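Local coordinates for protein geranyl diphosphate synthase small subunit (Antirrhinum majus, PDB 3QKC) that probably acts as the regulatory, non-catalytic partner in a heteromeric geranyl diphosphate synthase, a prenyltransferase that joins dimethylallyl and isopentenyl diphosphates into geranyl diphosphate, at residues 155-160 with 174-179; 150-154 with 178-183; 76-80 with 115-119. All blocks are in the same frame, centred on the assembly; numbering follows the deposited sequence.

The three contacts belong to one all-helical prenyltransferase-type fold, and each also reaches the second subunit. Contacts 1 and 2 are neighbours, their centres about 6 Å apart; both join helix 153-160, or the turn before it, to helix 169-195, and they share K178 and K179. Contact 3 pairs helices 68-85 and 105-126. Its centre lies about 14 Å from that of contact 2, which it touches where L183 CD2 packs 3.6 Å from H78 CB, and about 18 Å from contact 1. E85, near Q157 and K179 of contact 1, ends helix 68-85 where catalytic relatives probably carry their first aspartate-rich motif.

Contact 1 of 3, residues 155-160 with 174-179; sequences EGQYHE and YVCKKK
Y174 begins the contact, reaching E155 and H159 of the facing helix. It swings its phenol out toward that helix by placing CG opposite its own N (chi1 -178°), and OH donates to E155 OE1 at 2.8 Å, coming from above the carboxylate plane. The same ring turns its edge toward the face of H159, an offset edge-to-face pair with planes 71° apart, Y174 CE2 3.4 Å from H159 CD2; a tyrosine suits this place because it supplies both edge and hydroxyl. V175 fills the middle, with CG2 3.6 Å from G156 O and CG1 against the CG of E160. K178 CB lies 3.7 Å from G156 CA; glycine fits, since a CB there would strike K179 CG. K179 bends at chi3, putting NZ 2.7 Å from E160 OE1 in a salt bridge on the syn side of the carboxylate, and K179 and Q157 cross at about a right angle, CE near CG. The short segments run roughly antiparallel, at 155° and 8.1 Å between axes. Beyond them, Q157 NE2 bonds to E85 at the end of helix 68-85, helix 199-219 packs against C176 and K177, and the second subunit meets Q157, Y158 and H159.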
loop_
_atom_site.group_PDB
_atom_site.type_symbol
_atom_site.label_atom_id
_atom_site.label_comp_id
_atom_site.label_asym_id
_atom_site.label_seq_id
_atom_site.Cartn_x
_atom_site.Cartn_y
_atom_site.Cartn_z
ATOM N N GLU A 155 -0.491 8.982 -10.567
ATOM C CA GLU A 155 -0.237 9.559 -11.898
ATOM C C GLU A 155 -1.182 10.755 -12.101
ATOM O O GLU A 155 -0.742 11.853 -12.444
ATOM C CB GLU A 155 -0.470 8.522 -13.015
ATOM C CG GLU A 155 0.683 8.301 -14.031
ATOM C CD GLU A 155 1.145 9.533 -14.804
ATOM O OE1 GLU A 155 1.035 9.536 -16.068
ATOM O OE2 GLU A 155 1.657 10.487 -14.162
ATOM N N GLY A 156 -2.475 10.528 -11.867
ATOM C CA GLY A 156 -3.492 11.571 -11.959
ATOM C C GLY A 156 -3.190 12.769 -11.083
ATOM O O GLY A 156 -3.195 13.910 -11.550
ATOM N N GLN A 157 -2.906 12.520 -9.809
ATOM C CA GLN A 157 -2.616 13.614 -8.889
ATOM C C GLN A 157 -1.371 14.410 -9.334
ATOM O O GLN A 157 -1.337 15.635 -9.200
ATOM C CB GLN A 157 -2.439 13.102 -7.467
ATOM C CG GLN A 157 -3.638 12.353 -6.854
ATOM C CD GLN A 157 -3.271 11.757 -5.505
ATOM O OE1 GLN A 157 -2.097 11.547 -5.219
ATOM N NE2 GLN A 157 -4.262 11.511 -4.667
ATOM N N TYR A 158 -0.372 13.704 -9.860
ATOM C CA TYR A 158 0.847 14.325 -10.414
ATOM C C TYR A 158 0.492 15.359 -11.493
ATOM O O TYR A 158 0.939 16.494 -11.420
ATOM C CB TYR A 158 1.850 13.265 -10.931
ATOM C CG TYR A 158 3.166 13.800 -11.502
ATOM C CD1 TYR A 158 3.312 14.067 -12.876
ATOM C CD2 TYR A 158 4.264 14.021 -10.676
ATOM C CE1 TYR A 158 4.523 14.557 -13.403
ATOM C CE2 TYR A 158 5.467 14.505 -11.177
ATOM C CZ TYR A 158 5.596 14.773 -12.541
ATOM O OH TYR A 158 6.796 15.248 -13.017
ATOM N N HIS A 159 -0.330 14.983 -12.469
ATOM C CA HIS A 159 -0.689 15.939 -13.538
ATOM C C HIS A 159 -1.731 16.968 -13.118
ATOM O O HIS A 159 -1.864 18.015 -13.748
ATOM C CB HIS A 159 -1.135 15.223 -14.811
ATOM C CG HIS A 159 -0.089 14.337 -15.393
ATOM N ND1 HIS A 159 1.003 14.825 -16.075
ATOM C CD2 HIS A 159 0.038 12.991 -15.385
ATOM C CE1 HIS A 159 1.758 13.814 -16.468
ATOM N NE2 HIS A 159 1.195 12.689 -16.060
ATOM N N GLU A 160 -2.456 16.663 -12.045
ATOM C CA GLU A 160 -3.458 17.561 -11.483
ATOM C C GLU A 160 -2.810 18.804 -10.884
ATOM O O GLU A 160 -3.469 19.830 -10.681
ATOM C CB GLU A 160 -4.254 16.823 -10.407
ATOM C CG GLU A 160 -5.611 17.422 -10.104
ATOM C CD GLU A 160 -6.418 16.590 -9.131
ATOM O OE1 GLU A 160 -5.941 15.522 -8.679
ATOM O OE2 GLU A 160 -7.540 17.019 -8.809
ATOM N N TYR A 174 -7.663 13.526 -18.841
ATOM C CA TYR A 174 -6.607 12.576 -18.492
ATOM C C TYR A 174 -6.546 12.330 -16.985
ATOM O O TYR A 174 -6.376 11.194 -16.550
ATOM C CB TYR A 174 -5.228 13.034 -18.985
ATOM C CG TYR A 174 -4.115 12.039 -18.681
ATOM C CD1 TYR A 174 -4.094 10.788 -19.293
ATOM C CD2 TYR A 174 -3.101 12.339 -17.765
ATOM C CE1 TYR A 174 -3.092 9.862 -19.021
ATOM C CE2 TYR A 174 -2.091 11.414 -17.486
ATOM C CZ TYR A 174 -2.098 10.174 -18.121
ATOM O OH TYR A 174 -1.102 9.246 -17.869
ATOM N N VAL A 175 -6.651 13.406 -16.212
ATOM C CA VAL A 175 -6.663 13.318 -14.759
ATOM C C VAL A 175 -7.866 12.497 -14.267
ATOM O O VAL A 175 -7.713 11.664 -13.366
ATOM C CB VAL A 175 -6.580 14.727 -14.110
ATOM C CG1 VAL A 175 -6.986 14.687 -12.636
ATOM C CG2 VAL A 175 -5.168 15.307 -14.276
ATOM N N CYS A 176 -9.039 12.704 -14.879
ATOM C CA CYS A 176 -10.253 11.957 -14.535
ATOM C C CYS A 176 -10.143 10.472 -14.845
ATOM O O CYS A 176 -10.566 9.620 -14.057
ATOM C CB CYS A 176 -11.469 12.542 -15.239
ATOM S SG CYS A 176 -11.980 14.131 -14.564
ATOM N N LYS A 177 -9.560 10.178 -15.999
ATOM C CA LYS A 177 -9.250 8.831 -16.407
ATOM C C LYS A 177 -8.286 8.146 -15.444
ATOM O O LYS A 177 -8.428 6.959 -15.160
ATOM C CB LYS A 177 -8.658 8.848 -17.824
ATOM C CG LYS A 177 -8.433 7.472 -18.414
ATOM C CD LYS A 177 -7.870 7.543 -19.834
ATOM C CE LYS A 177 -6.813 6.457 -20.054
ATOM N NZ LYS A 177 -6.258 6.513 -21.459
ATOM N N LYS A 178 -7.298 8.880 -14.951
ATOM C CA LYS A 178 -6.291 8.264 -14.095
ATOM C C LYS A 178 -6.773 8.085 -12.651
ATOM O O LYS A 178 -6.353 7.159 -11.967
ATOM C CB LYS A 178 -4.960 9.027 -14.150
ATOM C CG LYS A 178 -3.850 8.302 -14.974
ATOM C CD LYS A 178 -4.329 7.866 -16.377
ATOM C CE LYS A 178 -3.400 6.803 -17.029
ATOM N NZ LYS A 178 -3.616 5.398 -16.510
ATOM N N LYS A 179 -7.655 8.960 -12.203
ATOM C CA LYS A 179 -8.150 8.887 -10.831
ATOM C C LYS A 179 -9.469 8.125 -10.784
ATOM O O LYS A 179 -9.474 6.925 -10.533
ATOM C CB LYS A 179 -8.245 10.288 -10.225
ATOM C CG LYS A 179 -6.896 10.998 -10.166
ATOM C CD LYS A 179 -7.041 12.435 -9.674
ATOM C CE LYS A 179 -7.582 12.500 -8.266
ATOM N NZ LYS A 179 -7.986 13.896 -7.886
#

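Contact 2 of 3, residues 150-154 with 178-183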
loop_
_atom_site.group_PDB
_atom_site.type_symbol
_atom_site.label_atom_id
_atom_site.label_comp_id
_atom_site.label_asym_id
_atom_site.label_seq_id
_atom_site.Cartn_x
_atom_site.Cartn_y
_atom_site.Cartn_z
ATOM N N SER A 150 1.448 4.464 -9.922
ATOM C CA SER A 150 1.925 5.130 -11.144
ATOM C C SER A 150 1.070 4.909 -12.394
ATOM O O SER A 150 1.219 5.628 -13.393
ATOM C CB SER A 150 3.362 4.681 -11.452
ATOM O OG SER A 150 4.095 4.435 -10.258
ATOM N N GLU A 151 0.200 3.905 -12.354
ATOM C CA GLU A 151 -0.686 3.634 -13.472
ATOM C C GLU A 151 -2.011 4.308 -13.227
ATOM O O GLU A 151 -2.825 4.427 -14.139
ATOM C CB GLU A 151 -0.912 2.128 -13.648
ATOM C CG GLU A 151 0.346 1.319 -14.000
ATOM C CD GLU A 151 0.021 -0.075 -14.532
ATOM O OE1 GLU A 151 0.770 -1.031 -14.223
ATOM O OE2 GLU A 151 -0.976 -0.218 -15.267
ATOM N N GLY A 152 -2.218 4.765 -11.991
ATOM C CA GLY A 152 -3.523 5.220 -11.568
ATOM C C GLY A 152 -3.531 6.534 -10.835
ATOM O O GLY A 152 -3.089 7.552 -11.368
ATOM N N ILE A 153 -4.040 6.506 -9.601
ATOM C CA ILE A 153 -4.383 7.727 -8.873
ATOM C C ILE A 153 -3.230 8.723 -8.720
ATOM O O ILE A 153 -3.433 9.917 -8.874
ATOM C CB ILE A 153 -5.001 7.421 -7.492
ATOM C CG1 ILE A 153 -6.422 6.885 -7.651
ATOM C CG2 ILE A 153 -5.044 8.674 -6.619
ATOM C CD1 ILE A 153 -6.954 6.223 -6.406
ATOM N N VAL A 154 -2.038 8.220 -8.405
ATOM C CA VAL A 154 -0.873 9.064 -8.139
ATOM C C VAL A 154 -0.351 9.700 -9.450
ATOM O O VAL A 154 0.137 10.831 -9.443
ATOM C CB VAL A 154 0.210 8.285 -7.290
ATOM C CG1 VAL A 154 1.551 8.938 -7.356
ATOM C CG2 VAL A 154 -0.247 8.163 -5.786
ATOM N N LYS A 178 -7.298 8.880 -14.951
ATOM C CA LYS A 178 -6.291 8.264 -14.095
ATOM C C LYS A 178 -6.773 8.085 -12.651
ATOM O O LYS A 178 -6.353 7.159 -11.967
ATOM C CB LYS A 178 -4.960 9.027 -14.150
ATOM C CG LYS A 178 -3.850 8.302 -14.974
ATOM C CD LYS A 178 -4.329 7.866 -16.377
ATOM C CE LYS A 178 -3.400 6.803 -17.029
ATOM N NZ LYS A 178 -3.616 5.398 -16.510
ATOM N N LYS A 179 -7.655 8.960 -12.203
ATOM C CA LYS A 179 -8.150 8.887 -10.831
ATOM C C LYS A 179 -9.469 8.125 -10.784
ATOM O O LYS A 179 -9.474 6.925 -10.533
ATOM C CB LYS A 179 -8.245 10.288 -10.225
ATOM C CG LYS A 179 -6.896 10.998 -10.166
ATOM C CD LYS A 179 -7.041 12.435 -9.674
ATOM C CE LYS A 179 -7.582 12.500 -8.266
ATOM N NZ LYS A 179 -7.986 13.896 -7.886
ATOM N N GLU A 180 -10.580 8.787 -11.078
ATOM C CA GLU A 180 -11.884 8.112 -11.027
ATOM C C GLU A 180 -11.971 6.982 -12.045
ATOM O O GLU A 180 -12.579 5.950 -11.781
ATOM C CB GLU A 180 -13.039 9.104 -11.206
ATOM C CG GLU A 180 -13.223 10.113 -10.045
ATOM C CD GLU A 180 -12.342 11.369 -10.172
ATOM O OE1 GLU A 180 -11.423 11.393 -11.027
ATOM O OE2 GLU A 180 -12.569 12.343 -9.407
ATOM N N GLY A 181 -11.334 7.167 -13.204
ATOM C CA GLY A 181 -11.325 6.141 -14.232
ATOM C C GLY A 181 -10.672 4.850 -13.774
ATOM O O GLY A 181 -11.264 3.769 -13.868
ATOM N N THR A 182 -9.441 4.954 -13.280
ATOM C CA THR A 182 -8.693 3.758 -12.891
ATOM C C THR A 182 -9.331 3.101 -11.676
ATOM O O THR A 182 -9.355 1.869 -11.582
ATOM C CB THR A 182 -7.190 4.065 -12.663
ATOM O OG1 THR A 182 -6.671 4.736 -13.822
ATOM C CG2 THR A 182 -6.396 2.780 -12.463
ATOM N N LEU A 183 -9.883 3.904 -10.772
ATOM C CA LEU A 183 -10.573 3.332 -9.601
ATOM C C LEU A 183 -11.754 2.450 -10.003
ATOM O O LEU A 183 -11.883 1.337 -9.501
ATOM C CB LEU A 183 -10.979 4.412 -8.606
ATOM C CG LEU A 183 -11.042 4.116 -7.101
ATOM C CD1 LEU A 183 -9.940 3.222 -6.604
ATOM C CD2 LEU A 183 -11.004 5.435 -6.356
#
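K178 and T182 of helix 169-195 clasp the E151-G152 turn in a contact of backbone against helix, where the chain leaves helix 134-148 and starts helix 153-160. K178 NZ donates to E151 O at 2.7 Å, with a C=O...N angle of 153° and the donor tilted from the carbonyl plane. The chain gets there by bending at chi2 (51°) and chi4 (79°), which curls its methylenes past G152 O. A methionine in place of K178 would probably leave E151 O without this bond and the turn less firmly tied to the helix. G152 stands at the N-cap position of helix 153-160, and its CA rests 3.9 Å from T182 CG2; a side chain here would crowd that methyl, so glycine fits. In this all-helical prenyltransferase-type fold the turn packs closely on helix 169-195, G152 C lying 3.1 Å from K178 O. I153 follows, setting CG1 over the backbone of K179 and CD1 4.1 Å from L183 CD2, two branched apolar side chains crossing obliquely. K179 CG lies 3.9 Å from I153 O. I153 and L183 both also touch helix 68-85, while E151 packs on E121 of the second subunit.

Contact 3 of 3, residues 76-80 with 115-119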
loop_
_atom_site.group_PDB
_atom_site.type_symbol
_atom_site.label_atom_id
_atom_site.label_comp_id
_atom_site.label_asym_id
_atom_site.label_seq_id
_atom_site.Cartn_x
_atom_site.Cartn_y
_atom_site.Cartn_z
ATOM N N LEU A 76 -11.241 2.142 0.483
ATOM C CA LEU A 76 -10.069 2.599 1.247
ATOM C C LEU A 76 -8.986 3.264 0.394
ATOM O O LEU A 76 -8.399 4.277 0.816
ATOM C CB LEU A 76 -9.476 1.446 2.081
ATOM C CG LEU A 76 -10.353 0.987 3.283
ATOM C CD1 LEU A 76 -9.964 -0.415 3.723
ATOM C CD2 LEU A 76 -10.277 1.949 4.479
ATOM N N MET A 77 -8.721 2.739 -0.810
ATOM C CA MET A 77 -7.735 3.404 -1.677
ATOM C C MET A 77 -8.215 4.815 -1.921
ATOM O O MET A 77 -7.435 5.764 -1.849
ATOM C CB MET A 77 -7.523 2.698 -3.030
ATOM C CG MET A 77 -6.899 1.310 -2.970
ATOM S SD MET A 77 -5.346 1.159 -2.060
ATOM C CE MET A 77 -6.031 0.475 -0.531
ATOM N N HIS A 78 -9.508 4.927 -2.226
ATOM C CA HIS A 78 -10.165 6.200 -2.470
ATOM C C HIS A 78 -10.063 7.137 -1.273
ATOM O O HIS A 78 -9.793 8.338 -1.450
ATOM C CB HIS A 78 -11.632 5.964 -2.857
ATOM C CG HIS A 78 -12.545 7.143 -2.626
ATOM N ND1 HIS A 78 -12.606 8.225 -3.479
ATOM C CD2 HIS A 78 -13.495 7.358 -1.680
ATOM C CE1 HIS A 78 -13.520 9.076 -3.046
ATOM N NE2 HIS A 78 -14.080 8.567 -1.960
ATOM N N VAL A 79 -10.315 6.595 -0.077
ATOM C CA VAL A 79 -10.182 7.349 1.171
ATOM C C VAL A 79 -8.747 7.805 1.362
ATOM O O VAL A 79 -8.506 8.962 1.751
ATOM C CB VAL A 79 -10.646 6.535 2.423
ATOM C CG1 VAL A 79 -10.166 7.204 3.729
ATOM C CG2 VAL A 79 -12.154 6.395 2.443
ATOM N N ALA A 80 -7.789 6.920 1.098
ATOM C CA ALA A 80 -6.395 7.325 1.231
ATOM C C ALA A 80 -6.040 8.487 0.279
ATOM O O ALA A 80 -5.457 9.487 0.715
ATOM C CB ALA A 80 -5.441 6.150 1.087
ATOM N N ILE A 115 -3.945 3.426 5.877
ATOM C CA ILE A 115 -5.117 2.971 5.122
ATOM C C ILE A 115 -4.759 2.262 3.797
ATOM O O ILE A 115 -5.416 1.291 3.408
ATOM C CB ILE A 115 -6.109 4.118 4.886
ATOM C CG1 ILE A 115 -7.038 4.338 6.117
ATOM C CG2 ILE A 115 -6.959 3.872 3.690
ATOM C CD1 ILE A 115 -7.620 5.742 6.142
ATOM N N ILE A 116 -3.725 2.737 3.105
ATOM C CA ILE A 116 -3.330 2.081 1.852
ATOM C C ILE A 116 -3.087 0.572 1.959
ATOM O O ILE A 116 -3.739 -0.167 1.249
ATOM C CB ILE A 116 -2.192 2.797 1.109
ATOM C CG1 ILE A 116 -2.688 4.164 0.625
ATOM C CG2 ILE A 116 -1.754 1.963 -0.121
ATOM C CD1 ILE A 116 -1.585 5.159 0.258
ATOM N N PRO A 117 -2.170 0.109 2.833
ATOM C CA PRO A 117 -1.928 -1.335 2.922
ATOM C C PRO A 117 -3.039 -2.127 3.655
ATOM O O PRO A 117 -3.231 -3.332 3.405
ATOM C CB PRO A 117 -0.624 -1.421 3.729
ATOM C CG PRO A 117 -0.612 -0.166 4.564
ATOM C CD PRO A 117 -1.190 0.869 3.631
ATOM N N PHE A 118 -3.731 -1.463 4.567
ATOM C CA PHE A 118 -4.817 -2.061 5.308
ATOM C C PHE A 118 -5.840 -2.682 4.354
ATOM O O PHE A 118 -6.229 -3.834 4.515
ATOM C CB PHE A 118 -5.478 -1.006 6.187
ATOM C CG PHE A 118 -6.470 -1.571 7.165
ATOM C CD1 PHE A 118 -7.802 -1.706 6.814
ATOM C CD2 PHE A 118 -6.061 -1.974 8.436
ATOM C CE1 PHE A 118 -8.715 -2.226 7.704
ATOM C CE2 PHE A 118 -6.975 -2.499 9.342
ATOM C CZ PHE A 118 -8.309 -2.621 8.967
ATOM N N GLY A 119 -6.263 -1.923 3.348
ATOM C CA GLY A 119 -7.141 -2.470 2.318
ATOM C C GLY A 119 -6.575 -3.697 1.626
ATOM O O GLY A 119 -7.297 -4.688 1.405
#
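The F118 ring meets L76 at its edge: L76 CD1 lies close to the ring plane, 4.0 Å from F118 CD1, and neither face takes part between these two segments. The same leucine methyl rests 3.8 Å from G119 CA, where the lack of a side chain lets it settle near the backbone. I115 buries the most surface here: a chi1 of -83° turns its CG2 away from its own N and onto the other helix, 3.2 Å from L76 O and also against A80 CB. I115 and V79 cross at about a right angle, CD1 of I115 3.8 Å from CG1 of V79. A80 is small enough to admit I116, yet its CB is still tight against I116 CG1 at 3.4 Å. M77, flexible and twice bent, swings its CE to 3.0 Å from I116 O, into room a side chain on G119 would have taken. The short segments are almost antiparallel, at 174° and 8.5 Å between axes, beside the kink at P117. Helix 34-43 covers I115 and F118, and I116 packs on I116 of the second subunit. With apolar side chains meeting one another and backbone carbonyls, the helices are probably held by close fit and exclusion of water.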